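Local structure of putative L-alanine-DL-glutamate epimerase (Burkholderia xenovorans, 3GO2) at residues 220-225 against 247-252; 228-233 against 255-260. The protein probably acts as a racemase or epimerase of the mandelate racemase/muconate lactonizing enzyme family and binds magnesium. All coordinates share one frame; numbering follows the deposited sequence.

Both contacts lie in the enolase-type C-terminal barrel domain and join two successive beta-alpha units. Along the chain their segments alternate: 220-225, 228-233, 247-252, 255-260. Contact 1 pairs the loop after strand 215-219 with the loop after strand 243-245, two neighbouring parallel strands. Contact 2 pairs the helices that follow these loops, 226-235 and 251-259. The start of helix 251-259 already belongs to contact 1. The two centres are about 10 Å apart, and Ala224 N of contact 1 probably donates a hydrogen bond to Tyr229 OH of contact 2. Contact 1 carries ligand-binding residues, whereas contact 2 lies on the outer helical layer. Both touch a second subunit.

Contact 1: residues 220-225 against 247-252; sequences LNFNAK and DSYSPQ. With MG (magnesium ion), chain C.
Phe222 and Asp247 carry this meeting of two loops at the C-terminal ends of neighbouring barrel strands, 215-219 and 243-245, in the enolase-type domain. Asp247 CB sits over the centre of the Phe222 ring, 3.4 Å from its centroid and 9° off the ring normal. This is a CH-pi contact. Phe222 CG lies beside its own backbone N (chi1 -69°), and from there the ring reaches across to the second loop. Its CE1 comes 3.6 Å from Tyr249 CE2, over one face of the tyrosine ring. The two ring planes are 42° apart.

The backbones are tied at the same place. Asp247 N donates to Asn221 O over 2.9 Å, from above the carbonyl plane. Residues 220-223 form a type II' beta turn, which presents this carbonyl. The side chains of Asn221 and Asp247 lie side by side and point the same way. Water 1 bridges them, 2.9 Å from Asn221 OD1 and 2.6 Å from Asp247 OD2. Asn221 binds fumarate and 2-oxoglutarate in other crystals of this protein, so the contact borders the ligand site.

Further along the second loop, Ser248 OG accepts from Ser250 N in an ST turn just before helix 251-259. Thr270 O of the same chain and Pro78 O of a neighbouring subunit bind a magnesium ion, together with two waters. Tyr249 OH binds it at 2.5 Å, with the metal in the plane of the ring.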
loop_
_atom_site.group_PDB
_atom_site.type_symbol
_atom_site.label_atom_id
_atom_site.label_comp_id
_atom_site.label_asym_id
_atom_site.label_seq_id
_atom_site.Cartn_x
_atom_site.Cartn_y
_atom_site.Cartn_z
ATOM N N LEU A 220 0.911 30.022 -7.573
ATOM C CA LEU A 220 2.074 30.030 -6.711
ATOM C C LEU A 220 3.340 29.476 -7.351
ATOM O O LEU A 220 4.410 29.508 -6.733
ATOM C CB LEU A 220 1.759 29.251 -5.441
ATOM C CG LEU A 220 0.517 29.704 -4.701
ATOM C CD1 LEU A 220 0.253 28.756 -3.482
ATOM C CD2 LEU A 220 0.641 31.188 -4.264
ATOM N N ASN A 221 3.223 28.972 -8.582
ATOM C CA ASN A 221 4.340 28.404 -9.312
ATOM C C ASN A 221 5.119 27.425 -8.401
ATOM O O ASN A 221 4.501 26.580 -7.776
ATOM C CB ASN A 221 5.214 29.497 -9.924
ATOM C CG ASN A 221 4.522 30.254 -11.049
ATOM O OD1 ASN A 221 4.552 29.842 -12.227
ATOM N ND2 ASN A 221 3.914 31.343 -10.702
ATOM N N PHE A 222 6.447 27.551 -8.342
ATOM C CA PHE A 222 7.274 26.690 -7.507
ATOM C C PHE A 222 7.788 27.463 -6.278
ATOM O O PHE A 222 8.881 27.190 -5.795
ATOM C CB PHE A 222 8.519 26.215 -8.274
ATOM C CG PHE A 222 8.284 25.230 -9.417
ATOM C CD1 PHE A 222 8.443 23.851 -9.216
ATOM C CD2 PHE A 222 8.080 25.683 -10.713
ATOM C CE1 PHE A 222 8.332 22.960 -10.284
ATOM C CE2 PHE A 222 7.962 24.794 -11.767
ATOM C CZ PHE A 222 8.106 23.439 -11.557
ATOM N N ASN A 223 7.021 28.448 -5.802
ATOM C CA ASN A 223 7.550 29.433 -4.841
ATOM C C ASN A 223 7.523 29.071 -3.369
ATOM O O ASN A 223 7.892 29.904 -2.533
ATOM C CB ASN A 223 6.852 30.784 -5.068
ATOM C CG ASN A 223 7.235 31.385 -6.394
ATOM O OD1 ASN A 223 8.421 31.393 -6.752
ATOM N ND2 ASN A 223 6.251 31.849 -7.163
ATOM N N ALA A 224 7.156 27.843 -3.040
ATOM C CA ALA A 224 7.286 27.343 -1.666
ATOM C C ALA A 224 7.606 25.855 -1.616
ATOM O O ALA A 224 7.771 25.196 -2.666
ATOM C CB ALA A 224 6.004 27.639 -0.890
ATOM N N LYS A 225 7.727 25.352 -0.387
ATOM C CA LYS A 225 7.713 23.931 -0.112
ATOM C C LYS A 225 6.327 23.560 0.434
ATOM O O LYS A 225 5.569 24.425 0.884
ATOM C CB LYS A 225 8.787 23.578 0.898
ATOM C CG LYS A 225 10.180 24.135 0.559
ATOM C CD LYS A 225 10.726 23.662 -0.776
ATOM C CE LYS A 225 12.135 24.208 -1.062
ATOM N NZ LYS A 225 13.224 23.560 -0.232
ATOM N N ASP A 247 3.170 24.185 -8.754
ATOM C CA ASP A 247 4.056 23.289 -9.474
ATOM C C ASP A 247 4.964 22.597 -8.463
ATOM O O ASP A 247 5.460 23.212 -7.529
ATOM C CB ASP A 247 4.852 24.047 -10.524
ATOM C CG ASP A 247 3.974 24.625 -11.572
ATOM O OD1 ASP A 247 3.249 23.845 -12.231
ATOM O OD2 ASP A 247 3.991 25.863 -11.716
ATOM N N SER A 248 5.171 21.302 -8.663
ATOM C CA SER A 248 5.928 20.484 -7.731
ATOM C C SER A 248 6.457 19.264 -8.436
ATOM O O SER A 248 5.747 18.659 -9.266
ATOM C CB SER A 248 4.993 20.023 -6.608
ATOM O OG SER A 248 5.692 19.231 -5.661
ATOM N N TYR A 249 7.664 18.844 -8.041
ATOM C CA TYR A 249 8.207 17.572 -8.460
ATOM C C TYR A 249 8.103 16.502 -7.347
ATOM O O TYR A 249 8.796 15.476 -7.382
ATOM C CB TYR A 249 9.645 17.784 -8.901
ATOM C CG TYR A 249 9.757 18.630 -10.157
ATOM C CD1 TYR A 249 9.044 18.295 -11.285
ATOM C CD2 TYR A 249 10.591 19.753 -10.212
ATOM C CE1 TYR A 249 9.139 19.024 -12.445
ATOM C CE2 TYR A 249 10.699 20.494 -11.394
ATOM C CZ TYR A 249 9.967 20.108 -12.502
ATOM O OH TYR A 249 10.035 20.802 -13.688
ATOM N N SER A 250 7.236 16.759 -6.378
ATOM C CA SER A 250 6.906 15.804 -5.329
ATOM C C SER A 250 5.421 15.427 -5.361
ATOM O O SER A 250 4.592 16.124 -4.758
ATOM C CB SER A 250 7.211 16.379 -3.958
ATOM O OG SER A 250 6.838 15.415 -2.948
ATOM N N PRO A 251 5.079 14.333 -6.039
ATOM C CA PRO A 251 3.680 13.923 -6.047
ATOM C C PRO A 251 3.180 13.700 -4.623
ATOM O O PRO A 251 2.055 14.071 -4.310
ATOM C CB PRO A 251 3.675 12.617 -6.855
ATOM C CG PRO A 251 4.909 12.691 -7.676
ATOM C CD PRO A 251 5.905 13.508 -6.935
ATOM N N GLN A 252 4.009 13.109 -3.753
ATOM C CA GLN A 252 3.585 12.879 -2.351
ATOM C C GLN A 252 3.334 14.205 -1.605
ATOM O O GLN A 252 2.326 14.363 -0.906
ATOM C CB GLN A 252 4.625 11.984 -1.626
ATOM C CG GLN A 252 4.436 11.810 -0.156
ATOM C CD GLN A 252 5.630 11.095 0.536
ATOM O OE1 GLN A 252 6.426 10.403 -0.100
ATOM N NE2 GLN A 252 5.759 11.309 1.831
HETATM MG MG MG C . 9.387 19.982 -15.909
HETATM O O HOH W 1 5.750 27.314 -13.001
HETATM O O HOH W 2 6.946 23.240 -5.347
HETATM O O HOH W 3 11.198 19.196 -17.212
HETATM O O HOH W 4 9.245 17.501 -15.467
#

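Contact 2: residues 228-233 against 255-260; sequences GYLKIL and AYVRNH
Leu230 reaches from helix 226-235 to helix 251-259, and its two methyls divide the work. CD1 meets the edge of the Tyr256 ring, 3.7 Å from CE2 and near the ring plane. CD2 rests 3.6 Å from His260 CB. Val257 CG1 lies anti to its backbone N (chi1 172°), which carries it to 3.5 Å from Leu233 CD1, a tight carbon pair. It also touches Tyr229 CB.

The two helices follow successive strands of the barrel and run nearly parallel. The axes of 228-233 and 255-259 approach to 9.8 Å and cross at -16°. Leu230 and Val257 have the nearest CA atoms, 6.1 Å apart.

His260, the first residue past its helix, is held by its own helix end. Its ND1 donates to Tyr256 O over 2.8 Å, nearly straight and with the acceptor in the imidazole plane. His260 N reaches the same oxygen from the opposite face of the carbonyl plane. The imidazole CE1 thereby lies over one face of the Tyr256 ring. A second subunit engages this end: its Asn259 O accepts from His260 NE2, and its Arg258 makes a cation-pi contact with Tyr256.

The helices meet through apolar side-chain contacts. The polar bonds of His260 fix the imidazole rather than the helix pair.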
loop_
_atom_site.group_PDB
_atom_site.type_symbol
_atom_site.label_atom_id
_atom_site.label_comp_id
_atom_site.label_asym_id
_atom_site.label_seq_id
_atom_site.Cartn_x
_atom_site.Cartn_y
_atom_site.Cartn_z
ATOM N N GLY A 228 5.100 25.553 3.330
ATOM C CA GLY A 228 4.707 26.946 3.028
ATOM C C GLY A 228 3.409 27.011 2.250
ATOM O O GLY A 228 2.597 27.897 2.491
ATOM N N TYR A 229 3.197 26.098 1.306
ATOM C CA TYR A 229 1.897 26.028 0.609
ATOM C C TYR A 229 0.764 25.841 1.623
ATOM O O TYR A 229 -0.265 26.498 1.533
ATOM C CB TYR A 229 1.894 24.921 -0.465
ATOM C CG TYR A 229 2.903 25.114 -1.574
ATOM C CD1 TYR A 229 2.846 26.220 -2.398
ATOM C CD2 TYR A 229 3.878 24.149 -1.858
ATOM C CE1 TYR A 229 3.748 26.403 -3.426
ATOM C CE2 TYR A 229 4.776 24.316 -2.895
ATOM C CZ TYR A 229 4.714 25.455 -3.673
ATOM O OH TYR A 229 5.582 25.643 -4.719
ATOM N N LEU A 230 0.955 24.976 2.616
ATOM C CA LEU A 230 -0.066 24.775 3.653
ATOM C C LEU A 230 -0.311 26.072 4.422
ATOM O O LEU A 230 -1.459 26.432 4.693
ATOM C CB LEU A 230 0.340 23.660 4.604
ATOM C CG LEU A 230 0.356 22.219 4.045
ATOM C CD1 LEU A 230 1.307 21.258 4.848
ATOM C CD2 LEU A 230 -1.065 21.659 3.982
ATOM N N LYS A 231 0.760 26.797 4.720
ATOM C CA LYS A 231 0.620 28.062 5.442
ATOM C C LYS A 231 -0.229 29.048 4.612
ATOM O O LYS A 231 -1.094 29.767 5.149
ATOM C CB LYS A 231 1.979 28.656 5.773
ATOM C CG LYS A 231 2.673 27.878 6.888
ATOM C CD LYS A 231 4.136 28.205 7.020
ATOM C CE LYS A 231 4.391 29.612 7.480
ATOM N NZ LYS A 231 4.399 29.763 8.940
ATOM N N ILE A 232 0.009 29.063 3.307
ATOM C CA ILE A 232 -0.726 29.944 2.399
ATOM C C ILE A 232 -2.177 29.545 2.340
ATOM O O ILE A 232 -3.064 30.396 2.489
ATOM C CB ILE A 232 -0.102 29.982 0.991
ATOM C CG1 ILE A 232 1.253 30.709 1.044
ATOM C CG2 ILE A 232 -1.104 30.636 -0.009
ATOM C CD1 ILE A 232 2.146 30.481 -0.208
ATOM N N LEU A 233 -2.446 28.250 2.188
ATOM C CA LEU A 233 -3.828 27.765 2.146
ATOM C C LEU A 233 -4.598 28.039 3.442
ATOM O O LEU A 233 -5.783 28.352 3.404
ATOM C CB LEU A 233 -3.865 26.267 1.825
ATOM C CG LEU A 233 -3.317 25.902 0.449
ATOM C CD1 LEU A 233 -3.215 24.367 0.352
ATOM C CD2 LEU A 233 -4.185 26.457 -0.697
ATOM N N ALA A 255 0.280 15.984 -3.086
ATOM C CA ALA A 255 -0.922 15.291 -2.619
ATOM C C ALA A 255 -1.254 15.620 -1.159
ATOM O O ALA A 255 -2.418 15.743 -0.802
ATOM C CB ALA A 255 -0.814 13.774 -2.830
ATOM N N TYR A 256 -0.238 15.761 -0.323
ATOM C CA TYR A 256 -0.451 16.145 1.077
ATOM C C TYR A 256 -1.091 17.529 1.128
ATOM O O TYR A 256 -2.060 17.771 1.867
ATOM C CB TYR A 256 0.875 16.089 1.886
ATOM C CG TYR A 256 0.627 16.287 3.351
ATOM C CD1 TYR A 256 0.390 15.192 4.181
ATOM C CD2 TYR A 256 0.541 17.553 3.898
ATOM C CE1 TYR A 256 0.123 15.350 5.505
ATOM C CE2 TYR A 256 0.242 17.734 5.249
ATOM C CZ TYR A 256 0.017 16.628 6.043
ATOM O OH TYR A 256 -0.292 16.778 7.369
ATOM N N VAL A 257 -0.535 18.460 0.355
ATOM C CA VAL A 257 -1.071 19.798 0.288
ATOM C C VAL A 257 -2.530 19.774 -0.163
ATOM O O VAL A 257 -3.385 20.398 0.480
ATOM C CB VAL A 257 -0.191 20.713 -0.608
ATOM C CG1 VAL A 257 -0.868 22.060 -0.822
ATOM C CG2 VAL A 257 1.222 20.892 0.055
ATOM N N ARG A 258 -2.833 19.055 -1.244
ATOM C CA ARG A 258 -4.213 19.040 -1.737
ATOM C C ARG A 258 -5.169 18.498 -0.669
ATOM O O ARG A 258 -6.261 19.039 -0.447
ATOM C CB ARG A 258 -4.354 18.260 -3.030
ATOM C CG ARG A 258 -5.745 18.384 -3.656
ATOM C CD ARG A 258 -6.050 17.225 -4.528
ATOM N NE ARG A 258 -7.396 17.312 -5.105
ATOM C CZ ARG A 258 -8.046 16.281 -5.622
ATOM N NH1 ARG A 258 -7.509 15.042 -5.643
ATOM N NH2 ARG A 258 -9.252 16.463 -6.118
ATOM N N ASN A 259 -4.751 17.430 0.005
ATOM C CA ASN A 259 -5.597 16.779 1.000
ATOM C C ASN A 259 -5.994 17.723 2.117
ATOM O O ASN A 259 -7.043 17.521 2.752
ATOM C CB ASN A 259 -4.881 15.560 1.566
ATOM C CG ASN A 259 -5.785 14.676 2.370
ATOM O OD1 ASN A 259 -6.968 14.518 2.048
ATOM N ND2 ASN A 259 -5.237 14.072 3.428
ATOM N N HIS A 260 -5.157 18.738 2.366
ATOM C CA HIS A 260 -5.433 19.784 3.336
ATOM C C HIS A 260 -5.882 21.122 2.750
ATOM O O HIS A 260 -5.890 22.137 3.464
ATOM C CB HIS A 260 -4.195 19.955 4.205
ATOM C CG HIS A 260 -3.884 18.734 4.995
ATOM N ND1 HIS A 260 -3.164 17.685 4.479
ATOM C CD2 HIS A 260 -4.266 18.356 6.237
ATOM C CE1 HIS A 260 -3.105 16.714 5.373
ATOM N NE2 HIS A 260 -3.760 17.097 6.451
#